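Local coordinates for protein putative glutaryl-CoA dehydrogenase (Thermus thermophilus, PDB 2EBA) that is a member of the acyl-CoA dehydrogenase family that binds flavin-adenine dinucleotide between the subunits of a four-chain assembly, at residues R23-K28 with I48-E53; F266-S271 with P276-Q281; Q324-A329 with E359-Y364. All blocks are in the same frame, centred on the assembly; numbering follows the deposited sequence.

Contact 1: R23-K28 with I48-E53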
loop_
_atom_site.group_PDB
_atom_site.type_symbol
_atom_site.label_atom_id
_atom_site.label_comp_id
_atom_site.label_asym_id
_atom_site.label_seq_id
_atom_site.Cartn_x
_atom_site.Cartn_y
_atom_site.Cartn_z
ATOM N N ARG A 23 -24.321 20.920 -13.406
ATOM C CA ARG A 23 -24.805 19.538 -13.316
ATOM C C ARG A 23 -26.140 19.447 -14.098
ATOM O O ARG A 23 -26.356 18.445 -14.783
ATOM C CB ARG A 23 -25.023 19.162 -11.824
ATOM C CG ARG A 23 -25.661 17.782 -11.639
ATOM C CD ARG A 23 -25.467 17.087 -10.263
ATOM N NE ARG A 23 -24.091 17.140 -9.769
ATOM C CZ ARG A 23 -23.637 16.493 -8.690
ATOM N NH1 ARG A 23 -24.450 15.714 -7.973
ATOM N NH2 ARG A 23 -22.374 16.646 -8.308
ATOM N N ARG A 24 -27.029 20.437 -14.042
ATOM C CA ARG A 24 -28.282 20.323 -14.807
ATOM C C ARG A 24 -27.976 20.254 -16.307
ATOM O O ARG A 24 -28.491 19.403 -17.011
ATOM C CB ARG A 24 -29.210 21.524 -14.581
ATOM C CG ARG A 24 -30.122 21.280 -13.405
ATOM C CD ARG A 24 -31.248 22.285 -13.372
ATOM N NE ARG A 24 -31.088 23.193 -12.241
ATOM C CZ ARG A 24 -30.631 24.436 -12.332
ATOM N NH1 ARG A 24 -30.294 24.923 -13.525
ATOM N NH2 ARG A 24 -30.476 25.172 -11.239
ATOM N N PHE A 25 -27.132 21.157 -16.800
ATOM C CA PHE A 25 -26.794 21.137 -18.214
ATOM C C PHE A 25 -26.170 19.819 -18.641
ATOM O O PHE A 25 -26.697 19.155 -19.525
ATOM C CB PHE A 25 -25.896 22.319 -18.512
ATOM C CG PHE A 25 -24.978 22.110 -19.644
ATOM C CD1 PHE A 25 -25.469 21.861 -20.931
ATOM C CD2 PHE A 25 -23.610 22.144 -19.439
ATOM C CE1 PHE A 25 -24.585 21.632 -21.999
ATOM C CE2 PHE A 25 -22.728 21.930 -20.495
ATOM C CZ PHE A 25 -23.224 21.668 -21.780
ATOM N N LEU A 26 -25.096 19.424 -17.971
ATOM C CA LEU A 26 -24.396 18.193 -18.318
ATOM C C LEU A 26 -25.164 16.909 -18.212
ATOM O O LEU A 26 -24.873 15.918 -18.906
ATOM C CB LEU A 26 -23.179 18.050 -17.444
ATOM C CG LEU A 26 -22.159 19.086 -17.794
ATOM C CD1 LEU A 26 -21.244 19.206 -16.599
ATOM C CD2 LEU A 26 -21.427 18.667 -19.062
ATOM N N GLU A 27 -26.112 16.926 -17.294
ATOM C CA GLU A 27 -26.909 15.769 -16.997
ATOM C C GLU A 27 -27.986 15.526 -18.006
ATOM O O GLU A 27 -28.434 14.384 -18.208
ATOM C CB GLU A 27 -27.539 15.959 -15.642
ATOM C CG GLU A 27 -27.930 14.681 -15.002
ATOM C CD GLU A 27 -27.479 14.675 -13.569
ATOM O OE1 GLU A 27 -28.056 15.421 -12.745
ATOM O OE2 GLU A 27 -26.518 13.946 -13.268
ATOM N N LYS A 28 -28.468 16.579 -18.643
ATOM C CA LYS A 28 -29.500 16.326 -19.598
ATOM C C LYS A 28 -28.886 16.320 -20.994
ATOM O O LYS A 28 -29.404 15.664 -21.896
ATOM C CB LYS A 28 -30.605 17.358 -19.482
ATOM C CG LYS A 28 -30.663 18.359 -20.592
ATOM C CD LYS A 28 -32.127 18.704 -20.760
ATOM C CE LYS A 28 -32.339 19.793 -21.786
ATOM N NZ LYS A 28 -33.697 19.556 -22.348
ATOM N N ILE A 48 -19.285 22.541 -27.314
ATOM C CA ILE A 48 -18.416 23.680 -27.085
ATOM C C ILE A 48 -19.250 24.982 -27.045
ATOM O O ILE A 48 -19.045 25.829 -26.174
ATOM C CB ILE A 48 -17.373 23.770 -28.177
ATOM C CG1 ILE A 48 -16.504 22.517 -28.105
ATOM C CG2 ILE A 48 -16.569 25.042 -28.048
ATOM C CD1 ILE A 48 -15.628 22.325 -29.274
ATOM N N PRO A 49 -20.171 25.149 -27.999
ATOM C CA PRO A 49 -20.950 26.385 -27.911
ATOM C C PRO A 49 -21.789 26.383 -26.628
ATOM O O PRO A 49 -22.020 27.458 -26.039
ATOM C CB PRO A 49 -21.826 26.369 -29.189
ATOM C CG PRO A 49 -21.390 25.101 -29.940
ATOM C CD PRO A 49 -20.064 24.710 -29.404
ATOM N N ARG A 50 -22.224 25.217 -26.163
ATOM C CA ARG A 50 -23.025 25.150 -24.932
ATOM C C ARG A 50 -22.134 25.576 -23.739
ATOM O O ARG A 50 -22.589 26.305 -22.873
ATOM C CB ARG A 50 -23.556 23.740 -24.659
ATOM C CG ARG A 50 -24.528 23.291 -25.736
ATOM C CD ARG A 50 -25.746 24.197 -25.856
ATOM N NE ARG A 50 -26.638 23.989 -24.728
ATOM C CZ ARG A 50 -26.798 24.848 -23.725
ATOM N NH1 ARG A 50 -26.110 26.000 -23.702
ATOM N NH2 ARG A 50 -27.628 24.555 -22.731
ATOM N N PHE A 51 -20.882 25.106 -23.684
ATOM C CA PHE A 51 -19.976 25.472 -22.574
ATOM C C PHE A 51 -19.758 26.971 -22.603
ATOM O O PHE A 51 -19.681 27.603 -21.559
ATOM C CB PHE A 51 -18.595 24.838 -22.707
ATOM C CG PHE A 51 -18.583 23.348 -22.652
ATOM C CD1 PHE A 51 -19.641 22.622 -22.124
ATOM C CD2 PHE A 51 -17.482 22.662 -23.127
ATOM C CE1 PHE A 51 -19.579 21.231 -22.091
ATOM C CE2 PHE A 51 -17.418 21.283 -23.081
ATOM C CZ PHE A 51 -18.459 20.574 -22.573
ATOM N N ALA A 52 -19.600 27.512 -23.812
ATOM C CA ALA A 52 -19.367 28.946 -23.987
ATOM C C ALA A 52 -20.551 29.692 -23.392
ATOM O O ALA A 52 -20.391 30.614 -22.600
ATOM C CB ALA A 52 -19.220 29.272 -25.460
ATOM N N GLU A 53 -21.748 29.258 -23.761
ATOM C CA GLU A 53 -22.969 29.870 -23.256
ATOM C C GLU A 53 -23.127 29.793 -21.740
ATOM O O GLU A 53 -23.758 30.660 -21.128
ATOM C CB GLU A 53 -24.174 29.227 -23.927
ATOM C CG GLU A 53 -24.546 29.892 -25.216
ATOM C CD GLU A 53 -25.050 28.910 -26.248
ATOM O OE1 GLU A 53 -25.780 27.967 -25.873
ATOM O OE2 GLU A 53 -24.719 29.085 -27.440
#
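Phe25 and Phe51 meet edge against edge: their planes stand 82° apart and CE2 of Phe25 comes to 3.6 Å from CD1 of Phe51. Arg50 meets the same ring obliquely, its CB 3.5 Å from CE1 of Phe25. The guanidinium of Arg50, turned 58° against the ring, has the CD1–CE1 side of Phe25 over one face, 3.9 Å separating NH2 from CD1, while CB of Glu53 lies in plane at its edge. Phe25 reaches both partners because its CG is anti to the backbone N. Bends at chi2 and chi3 fold the Arg50 chain, whose NH1 forms a salt bridge with OE1 of Glu53 (2.9 Å), its hydrogen bond bent and weak, while NE pairs with Glu29 of helix 13-29, across the contact. Leu26 CD2 lies more loosely against CE1 of Phe51, at 4.4 Å. The segment axes run nearly antiparallel (166°) and stay 11.7 Å apart, so long side chains bridge the gap. The contact joins helices 13-29 and 48-54 in the N-terminal domain; helix 72-85 packs against Leu26 and Phe51 through Val85 and Leu82, and Phe92 and Val93 of helix 87-107 also touch Phe51.

Contact 2: F266-S271 with P276-Q281. With FAD (flavin-adenine dinucleotide), chain K.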
loop_
_atom_site.group_PDB
_atom_site.type_symbol
_atom_site.label_atom_id
_atom_site.label_comp_id
_atom_site.label_asym_id
_atom_site.label_seq_id
_atom_site.Cartn_x
_atom_site.Cartn_y
_atom_site.Cartn_z
ATOM N N PHE A 266 -24.465 -0.029 -6.304
ATOM C CA PHE A 266 -24.286 -1.395 -6.738
ATOM C C PHE A 266 -24.161 -2.309 -5.510
ATOM O O PHE A 266 -24.798 -3.353 -5.445
ATOM C CB PHE A 266 -23.027 -1.501 -7.592
ATOM C CG PHE A 266 -22.808 -2.858 -8.185
ATOM C CD1 PHE A 266 -23.441 -3.226 -9.372
ATOM C CD2 PHE A 266 -21.959 -3.778 -7.554
ATOM C CE1 PHE A 266 -23.232 -4.486 -9.930
ATOM C CE2 PHE A 266 -21.739 -5.053 -8.102
ATOM C CZ PHE A 266 -22.374 -5.408 -9.293
ATOM N N ALA A 267 -23.343 -1.898 -4.543
ATOM C CA ALA A 267 -23.103 -2.672 -3.320
ATOM C C ALA A 267 -24.373 -2.925 -2.520
ATOM O O ALA A 267 -24.566 -3.999 -1.954
ATOM C CB ALA A 267 -22.080 -1.966 -2.459
ATOM N N LYS A 268 -25.241 -1.925 -2.482
ATOM C CA LYS A 268 -26.507 -2.013 -1.774
ATOM C C LYS A 268 -27.524 -2.906 -2.490
ATOM O O LYS A 268 -28.337 -3.558 -1.848
ATOM C CB LYS A 268 -27.123 -0.628 -1.636
ATOM C CG LYS A 268 -26.452 0.296 -0.661
ATOM C CD LYS A 268 -26.889 1.706 -0.983
ATOM C CE LYS A 268 -26.931 2.574 0.244
ATOM N NZ LYS A 268 -28.027 2.122 1.126
ATOM N N SER A 269 -27.491 -2.930 -3.815
ATOM C CA SER A 269 -28.457 -3.730 -4.565
ATOM C C SER A 269 -28.065 -5.175 -4.842
ATOM O O SER A 269 -28.899 -5.959 -5.267
ATOM C CB SER A 269 -28.805 -3.040 -5.895
ATOM O OG SER A 269 -27.706 -3.042 -6.788
ATOM N N ARG A 270 -26.813 -5.538 -4.596
ATOM C CA ARG A 270 -26.380 -6.904 -4.865
ATOM C C ARG A 270 -26.151 -7.651 -3.557
ATOM O O ARG A 270 -25.773 -7.055 -2.543
ATOM C CB ARG A 270 -25.109 -6.892 -5.722
ATOM C CG ARG A 270 -24.966 -8.096 -6.644
ATOM C CD ARG A 270 -25.642 -7.882 -7.990
ATOM N NE ARG A 270 -24.660 -7.794 -9.071
ATOM C CZ ARG A 270 -23.782 -8.746 -9.371
ATOM N NH1 ARG A 270 -23.753 -9.875 -8.680
ATOM N NH2 ARG A 270 -22.918 -8.565 -10.357
ATOM N N SER A 271 -26.328 -8.972 -3.594
ATOM C CA SER A 271 -26.245 -9.800 -2.394
ATOM C C SER A 271 -25.570 -11.184 -2.605
ATOM O O SER A 271 -25.653 -11.740 -3.709
ATOM C CB SER A 271 -27.682 -9.998 -1.909
ATOM O OG SER A 271 -27.766 -10.355 -0.545
ATOM N N PRO A 276 -26.447 -7.989 1.956
ATOM C CA PRO A 276 -26.049 -7.198 0.784
ATOM C C PRO A 276 -24.546 -7.080 0.674
ATOM O O PRO A 276 -23.835 -7.235 1.671
ATOM C CB PRO A 276 -26.691 -5.843 1.044
ATOM C CG PRO A 276 -27.833 -6.175 1.906
ATOM C CD PRO A 276 -27.292 -7.197 2.858
ATOM N N LEU A 277 -24.080 -6.816 -0.537
ATOM C CA LEU A 277 -22.674 -6.633 -0.771
ATOM C C LEU A 277 -22.246 -5.456 0.102
ATOM O O LEU A 277 -21.112 -5.413 0.578
ATOM C CB LEU A 277 -22.530 -6.303 -2.206
ATOM C CG LEU A 277 -21.396 -6.842 -3.105
ATOM C CD1 LEU A 277 -20.619 -8.015 -2.483
ATOM C CD2 LEU A 277 -22.014 -7.293 -4.433
ATOM N N ALA A 278 -23.161 -4.510 0.316
ATOM C CA ALA A 278 -22.842 -3.323 1.113
ATOM C C ALA A 278 -22.626 -3.595 2.606
ATOM O O ALA A 278 -22.135 -2.730 3.343
ATOM C CB ALA A 278 -23.924 -2.277 0.944
ATOM N N LYS A 279 -22.982 -4.797 3.052
ATOM C CA LYS A 279 -22.831 -5.156 4.457
ATOM C C LYS A 279 -21.547 -5.914 4.751
ATOM O O LYS A 279 -21.269 -6.207 5.902
ATOM C CB LYS A 279 -24.028 -5.984 4.921
ATOM C CG LYS A 279 -24.180 -6.039 6.415
ATOM C CD LYS A 279 -25.398 -6.846 6.813
ATOM C CE LYS A 279 -25.501 -6.953 8.326
ATOM N NZ LYS A 279 -26.665 -7.764 8.761
ATOM N N LYS A 280 -20.764 -6.234 3.727
ATOM C CA LYS A 280 -19.517 -6.951 3.950
ATOM C C LYS A 280 -18.416 -5.994 4.386
ATOM O O LYS A 280 -18.288 -4.899 3.833
ATOM C CB LYS A 280 -19.109 -7.697 2.673
ATOM C CG LYS A 280 -20.105 -8.762 2.215
ATOM C CD LYS A 280 -20.359 -9.782 3.301
ATOM C CE LYS A 280 -21.078 -11.024 2.786
ATOM N NZ LYS A 280 -22.367 -10.760 2.091
ATOM N N GLN A 281 -17.625 -6.408 5.378
ATOM C CA GLN A 281 -16.539 -5.597 5.924
ATOM C C GLN A 281 -15.517 -5.227 4.857
ATOM O O GLN A 281 -14.999 -4.107 4.838
ATOM C CB GLN A 281 -15.835 -6.330 7.090
ATOM C CG GLN A 281 -16.708 -6.480 8.357
ATOM C CD GLN A 281 -15.903 -6.723 9.625
ATOM O OE1 GLN A 281 -16.381 -6.413 10.731
ATOM N NE2 GLN A 281 -14.677 -7.283 9.481
HETATM P PA FAD K . -20.219 -10.432 -7.167
HETATM O O1A FAD K . -21.479 -9.675 -6.859
HETATM O O2A FAD K . -20.060 -11.894 -6.826
HETATM O O5B FAD K . -18.992 -9.585 -6.529
HETATM C C5B FAD K . -18.841 -8.259 -6.551
HETATM C C4B FAD K . -17.882 -7.628 -5.572
HETATM O O4B FAD K . -18.176 -8.196 -4.114
HETATM C C3B FAD K . -16.502 -8.476 -5.669
HETATM O O3B FAD K . -15.514 -7.590 -5.174
HETATM C C2B FAD K . -16.429 -9.581 -4.567
HETATM O O2B FAD K . -15.183 -9.715 -4.029
HETATM C C1B FAD K . -17.220 -8.907 -3.492
HETATM N N9A FAD K . -17.866 -10.009 -2.640
HETATM C C8A FAD K . -18.741 -10.925 -3.124
HETATM N N7A FAD K . -19.080 -11.710 -2.067
HETATM C C5A FAD K . -18.376 -11.269 -0.915
HETATM C C6A FAD K . -18.307 -11.694 0.441
HETATM N N6A FAD K . -19.020 -12.736 0.868
HETATM N N1A FAD K . -17.500 -11.002 1.301
HETATM C C2A FAD K . -16.763 -9.909 0.871
HETATM N N3A FAD K . -16.801 -9.499 -0.411
HETATM C C4A FAD K . -17.614 -10.157 -1.340
HETATM N N1 FAD K . -18.147 -17.693 -14.705
HETATM C C2 FAD K . -18.282 -19.016 -15.045
HETATM O O2 FAD K . -18.897 -19.801 -14.292
HETATM N N3 FAD K . -17.747 -19.482 -16.213
HETATM C C4 FAD K . -17.076 -18.644 -17.064
HETATM O O4 FAD K . -16.614 -19.105 -18.118
HETATM C C4X FAD K . -16.924 -17.274 -16.738
HETATM N N5 FAD K . -16.265 -16.394 -17.577
HETATM C C5X FAD K . -16.147 -15.053 -17.259
HETATM C C6 FAD K . -15.484 -14.168 -18.149
HETATM C C7 FAD K . -15.372 -12.788 -17.839
HETATM C C7M FAD K . -14.657 -11.913 -18.838
HETATM C C8 FAD K . -15.923 -12.278 -16.619
HETATM C C8M FAD K . -15.846 -10.819 -16.216
HETATM C C9 FAD K . -16.577 -13.155 -15.741
HETATM C C9A FAD K . -16.710 -14.560 -16.032
HETATM N N10 FAD K . -17.368 -15.460 -15.179
HETATM C C10 FAD K . -17.483 -16.797 -15.517
HETATM C "C1'" FAD K . -17.973 -15.019 -13.921
HETATM C "C2'" FAD K . -16.981 -14.608 -12.869
HETATM O "O2'" FAD K . -16.499 -15.776 -12.220
HETATM C "C3'" FAD K . -17.702 -13.653 -11.957
HETATM O "O3'" FAD K . -17.631 -12.344 -12.524
HETATM C "C4'" FAD K . -17.148 -13.604 -10.537
HETATM O "O4'" FAD K . -17.729 -14.662 -9.767
HETATM C "C5'" FAD K . -17.504 -12.300 -9.874
HETATM O "O5'" FAD K . -18.850 -12.364 -9.459
HETATM P P FAD K . -19.992 -11.323 -9.907
HETATM O O1P FAD K . -19.602 -10.653 -11.194
HETATM O O2P FAD K . -21.318 -12.041 -9.909
HETATM O O3P FAD K . -19.920 -10.207 -8.742
#
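Leu277 packs tightly against the end of helix 235-269. Its backbone N gives a short, nearly straight bond to Arg270 O (2.6 Å, 165° at the hydrogen), with the donor tilted 24° from the carbonyl plane, while its CD2 lies 3.4 Å from Arg270 CB. The side chains of Leu277 and Arg270 run side by side in the same direction, toward the cofactor. One residue on, Ala278 N makes a weak, bent bond to Ala267 O, and the two alanine CB atoms meet at 3.9 Å. The single bridge between Ser271 and Pro276 and these bonds close the loop linking helices 235-269 and 281-309 of the C-terminal domain, and the loop forms part of a pocket for flavin-adenine dinucleotide. Arg270, its chain bent at chi2 and chi3, brings NH1 to 2.9 Å from O1A of the cofactor, and a weak bond reaches O2P, which lies in plane at the guanidinium edge. Lys280 lays its aliphatic chain along the adenine, CE 3.3 Å from N6A, while its NZ bonds to Thr272 O. Gly137 and Phe385 of the third subunit also bond this cofactor. The outer side is looser: at exposed Lys268 the chain touches the loop through CG, 3.9 Å from Ala278 CB, and continues away to bond Thr380 of the second subunit through NZ. The ring of Pro276 comes no closer than 3.9 Å, from CB to Arg270 O. The second subunit lies against this side, its Leu382 on Pro276 and its Thr380 on Ala278.

Contact 3: Q324-A329 with E359-Y364. With FAD (flavin-adenine dinucleotide), chain I.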
loop_
_atom_site.group_PDB
_atom_site.type_symbol
_atom_site.label_atom_id
_atom_site.label_comp_id
_atom_site.label_asym_id
_atom_site.label_seq_id
_atom_site.Cartn_x
_atom_site.Cartn_y
_atom_site.Cartn_z
ATOM N N GLN A 324 -2.060 14.339 -5.222
ATOM C CA GLN A 324 -2.920 13.619 -4.280
ATOM C C GLN A 324 -4.310 13.276 -4.813
ATOM O O GLN A 324 -4.736 12.124 -4.764
ATOM C CB GLN A 324 -3.091 14.409 -2.979
ATOM C CG GLN A 324 -1.830 14.592 -2.165
ATOM C CD GLN A 324 -1.128 13.289 -1.856
ATOM O OE1 GLN A 324 -0.203 12.897 -2.560
ATOM N NE2 GLN A 324 -1.570 12.605 -0.806
ATOM N N ASN A 325 -5.021 14.272 -5.324
ATOM C CA ASN A 325 -6.372 14.040 -5.811
ATOM C C ASN A 325 -6.499 13.086 -6.990
ATOM O O ASN A 325 -7.389 12.240 -7.015
ATOM C CB ASN A 325 -7.056 15.377 -6.145
ATOM C CG ASN A 325 -7.285 16.239 -4.911
ATOM O OD1 ASN A 325 -7.901 17.305 -4.988
ATOM N ND2 ASN A 325 -6.792 15.778 -3.769
ATOM N N VAL A 326 -5.630 13.217 -7.981
ATOM C CA VAL A 326 -5.718 12.333 -9.137
ATOM C C VAL A 326 -5.380 10.894 -8.739
ATOM O O VAL A 326 -6.068 9.957 -9.149
ATOM C CB VAL A 326 -4.798 12.840 -10.295
ATOM C CG1 VAL A 326 -4.872 11.894 -11.499
ATOM C CG2 VAL A 326 -5.233 14.257 -10.709
ATOM N N TRP A 327 -4.346 10.730 -7.916
ATOM C CA TRP A 327 -3.924 9.419 -7.460
ATOM C C TRP A 327 -5.090 8.730 -6.780
ATOM O O TRP A 327 -5.398 7.569 -7.058
ATOM C CB TRP A 327 -2.785 9.552 -6.453
ATOM C CG TRP A 327 -2.240 8.252 -5.978
ATOM C CD1 TRP A 327 -1.753 7.976 -4.731
ATOM C CD2 TRP A 327 -2.035 7.070 -6.761
ATOM N NE1 TRP A 327 -1.252 6.698 -4.691
ATOM C CE2 TRP A 327 -1.410 6.119 -5.925
ATOM C CE3 TRP A 327 -2.318 6.721 -8.096
ATOM C CZ2 TRP A 327 -1.057 4.838 -6.377
ATOM C CZ3 TRP A 327 -1.967 5.438 -8.550
ATOM C CH2 TRP A 327 -1.343 4.519 -7.690
ATOM N N LYS A 328 -5.729 9.462 -5.876
ATOM C CA LYS A 328 -6.867 8.950 -5.120
ATOM C C LYS A 328 -8.021 8.575 -6.026
ATOM O O LYS A 328 -8.619 7.522 -5.859
ATOM C CB LYS A 328 -7.315 9.978 -4.071
ATOM C CG LYS A 328 -6.310 10.133 -2.947
ATOM C CD LYS A 328 -6.640 11.255 -1.989
ATOM C CE LYS A 328 -5.550 11.366 -0.954
ATOM N NZ LYS A 328 -5.852 12.480 -0.019
ATOM N N ALA A 329 -8.330 9.431 -6.992
ATOM C CA ALA A 329 -9.410 9.153 -7.917
ATOM C C ALA A 329 -9.061 7.939 -8.789
ATOM O O ALA A 329 -9.929 7.146 -9.121
ATOM C CB ALA A 329 -9.686 10.381 -8.792
ATOM N N GLU A 359 -6.181 7.357 -15.947
ATOM C CA GLU A 359 -4.827 6.879 -16.170
ATOM C C GLU A 359 -4.085 8.020 -16.904
ATOM O O GLU A 359 -2.920 8.295 -16.628
ATOM C CB GLU A 359 -4.882 5.584 -16.994
ATOM C CG GLU A 359 -3.661 4.659 -16.878
ATOM C CD GLU A 359 -3.546 3.894 -15.558
ATOM O OE1 GLU A 359 -4.473 3.134 -15.206
ATOM O OE2 GLU A 359 -2.505 4.039 -14.877
ATOM N N THR A 360 -4.787 8.704 -17.807
ATOM C CA THR A 360 -4.217 9.828 -18.556
ATOM C C THR A 360 -3.991 11.041 -17.646
ATOM O O THR A 360 -2.893 11.612 -17.603
ATOM C CB THR A 360 -5.153 10.252 -19.717
ATOM O OG1 THR A 360 -4.967 9.367 -20.830
ATOM C CG2 THR A 360 -4.887 11.691 -20.140
ATOM N N VAL A 361 -5.038 11.426 -16.926
ATOM C CA VAL A 361 -4.971 12.555 -16.008
ATOM C C VAL A 361 -3.831 12.327 -15.022
ATOM O O VAL A 361 -3.154 13.263 -14.590
ATOM C CB VAL A 361 -6.290 12.704 -15.235
ATOM C CG1 VAL A 361 -6.251 13.963 -14.379
ATOM C CG2 VAL A 361 -7.461 12.731 -16.208
ATOM N N TYR A 362 -3.631 11.065 -14.674
ATOM C CA TYR A 362 -2.578 10.655 -13.770
ATOM C C TYR A 362 -1.201 10.886 -14.402
ATOM O O TYR A 362 -0.201 11.010 -13.706
ATOM C CB TYR A 362 -2.782 9.176 -13.446
ATOM C CG TYR A 362 -1.751 8.563 -12.549
ATOM C CD1 TYR A 362 -1.553 9.022 -11.249
ATOM C CD2 TYR A 362 -0.990 7.489 -12.992
ATOM C CE1 TYR A 362 -0.617 8.415 -10.422
ATOM C CE2 TYR A 362 -0.061 6.882 -12.174
ATOM C CZ TYR A 362 0.122 7.343 -10.903
ATOM O OH TYR A 362 1.066 6.720 -10.138
ATOM N N THR A 363 -1.172 10.967 -15.726
ATOM C CA THR A 363 0.058 11.164 -16.478
ATOM C C THR A 363 0.355 12.596 -16.954
ATOM O O THR A 363 1.436 13.127 -16.698
ATOM C CB THR A 363 0.065 10.218 -17.695
ATOM O OG1 THR A 363 0.214 8.873 -17.236
ATOM C CG2 THR A 363 1.197 10.547 -18.638
ATOM N N TYR A 364 -0.588 13.217 -17.651
ATOM C CA TYR A 364 -0.338 14.557 -18.158
ATOM C C TYR A 364 -0.393 15.652 -17.106
ATOM O O TYR A 364 -0.801 15.417 -15.973
ATOM C CB TYR A 364 -1.268 14.883 -19.341
ATOM C CG TYR A 364 -2.755 15.078 -19.073
ATOM C CD1 TYR A 364 -3.247 15.438 -17.812
ATOM C CD2 TYR A 364 -3.669 14.980 -20.121
ATOM C CE1 TYR A 364 -4.610 15.697 -17.620
ATOM C CE2 TYR A 364 -5.020 15.236 -19.937
ATOM C CZ TYR A 364 -5.484 15.592 -18.691
ATOM O OH TYR A 364 -6.828 15.826 -18.533
HETATM P PA FAD I . 8.031 10.490 -19.924
HETATM O O1A FAD I . 9.117 9.746 -20.670
HETATM O O2A FAD I . 8.185 11.954 -19.597
HETATM O O5B FAD I . 7.711 9.642 -18.580
HETATM C C5B FAD I . 7.600 8.318 -18.504
HETATM C C4B FAD I . 7.715 7.661 -17.152
HETATM O O4B FAD I . 8.993 8.224 -16.393
HETATM C C3B FAD I . 6.734 8.481 -16.153
HETATM O O3B FAD I . 6.476 7.567 -15.093
HETATM C C2B FAD I . 7.504 9.568 -15.367
HETATM O O2B FAD I . 7.094 9.676 -14.057
HETATM C C1B FAD I . 8.852 8.897 -15.275
HETATM N N9A FAD I . 9.871 10.030 -15.189
HETATM C C8A FAD I . 10.087 10.955 -16.110
HETATM N N7A FAD I . 11.105 11.751 -15.641
HETATM C C5A FAD I . 11.511 11.287 -14.427
HETATM C C6A FAD I . 12.507 11.686 -13.474
HETATM N N6A FAD I . 13.293 12.755 -13.686
HETATM N N1A FAD I . 12.653 10.962 -12.316
HETATM C C2A FAD I . 11.870 9.872 -12.059
HETATM N N3A FAD I . 10.909 9.471 -12.954
HETATM C C4A FAD I . 10.723 10.156 -14.143
HETATM N N1 FAD I . 1.069 17.763 -23.377
HETATM C C2 FAD I . 0.908 19.080 -23.742
HETATM O O2 FAD I . 1.879 19.855 -23.726
HETATM N N3 FAD I . -0.321 19.540 -24.129
HETATM C C4 FAD I . -1.408 18.700 -24.162
HETATM O O4 FAD I . -2.516 19.137 -24.531
HETATM C C4X FAD I . -1.264 17.345 -23.796
HETATM N N5 FAD I . -2.334 16.474 -23.842
HETATM C C5X FAD I . -2.190 15.145 -23.523
HETATM C C6 FAD I . -3.303 14.271 -23.618
HETATM C C7 FAD I . -3.158 12.892 -23.320
HETATM C C7M FAD I . -4.386 12.016 -23.461
HETATM C C8 FAD I . -1.887 12.380 -22.910
HETATM C C8M FAD I . -1.642 10.923 -22.576
HETATM C C9 FAD I . -0.790 13.254 -22.814
HETATM C C9A FAD I . -0.904 14.651 -23.119
HETATM N N10 FAD I . 0.184 15.549 -23.058
HETATM C C10 FAD I . 0.017 16.872 -23.395
HETATM C "C1'" FAD I . 1.533 15.111 -22.671
HETATM C "C2'" FAD I . 1.675 14.715 -21.231
HETATM O "O2'" FAD I . 1.872 15.879 -20.444
HETATM C "C3'" FAD I . 2.814 13.740 -21.156
HETATM O "O3'" FAD I . 2.298 12.446 -21.454
HETATM C "C4'" FAD I . 3.499 13.682 -19.796
HETATM O "O4'" FAD I . 4.425 14.764 -19.654
HETATM C "C5'" FAD I . 4.261 12.381 -19.639
HETATM O "O5'" FAD I . 5.444 12.421 -20.411
HETATM P P FAD I . 5.829 11.341 -21.557
HETATM O O1P FAD I . 4.612 10.648 -22.088
HETATM O O2P FAD I . 6.697 12.057 -22.563
HETATM O O3P FAD I . 6.653 10.243 -20.732
#
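Val326 points its CG1 at the backbone of Tyr362, 3.5 Å from CA, and also lies near the Tyr362 ring edge. Having CG1 anti to the backbone N (chi1 179°) leaves the other branch, CG2, facing Val361, whose CG1 touches both methyls of Val326 at 3.8 Å. Beside this aliphatic patch, Trp327 and Tyr362 lie alongside each other and point the same way. Their rings are nearly parallel, 20° apart, but offset so that little of one lies above the other: the six-membered ring of Trp327 and the Tyr362 ring have centroids 5.1 Å apart, and the closest approach is between Trp327 CE3 and Tyr362 CE1 (3.3 Å). The Tyr362 hydroxyl lies over one face of the indole, 3.7 Å from CZ3. No hydrogen bond joins the two segments, which meet through van der Waals and aromatic contacts.

In the next shell, His368 sets a ring edge-to-face with Trp327. Thr360 O accepts from the backbone N of both Thr363 and Tyr364, which fixes the backbone just after Tyr362, while Lys322 NZ bonds the carbonyls of Val361 and Tyr364. Away from Val326, segment 359-364 faces the flavin-adenine dinucleotide: Thr360 CG2 lies 3.4 Å from the methyl C7M, and Tyr364 has C6 of the flavin in plane at its ring edge. Arg337 of the third subunit bonds Glu359 and Thr363. Helices 315-340 and 351-361 thus meet with Ile248 of helix 235-269 against Val326 and Val361, and helix 87-107 touching Val361.

Overall arrangement
Contacts 2 and 3 both belong to the helical C-terminal domain, yet their centres are 28 Å apart and they address different parts of the cofactor: contact 3 lies at the flavin ring and ribityl chain of one flavin-adenine dinucleotide, contact 2 at the diphosphate, ribose and adenine of another. Because the cofactor at contact 2 is also bonded by the third subunit, the two contacts are consistent with being complementary parts of a site shared between subunits. Contact 1, in the N-terminal domain, lies away from both, with centres 34 Å from contact 2 and 24 Å from contact 3. Helix 87-107 touches contacts 1 and 3 alike, and helix 235-269, which carries the first segment of contact 2, also packs on contact 3.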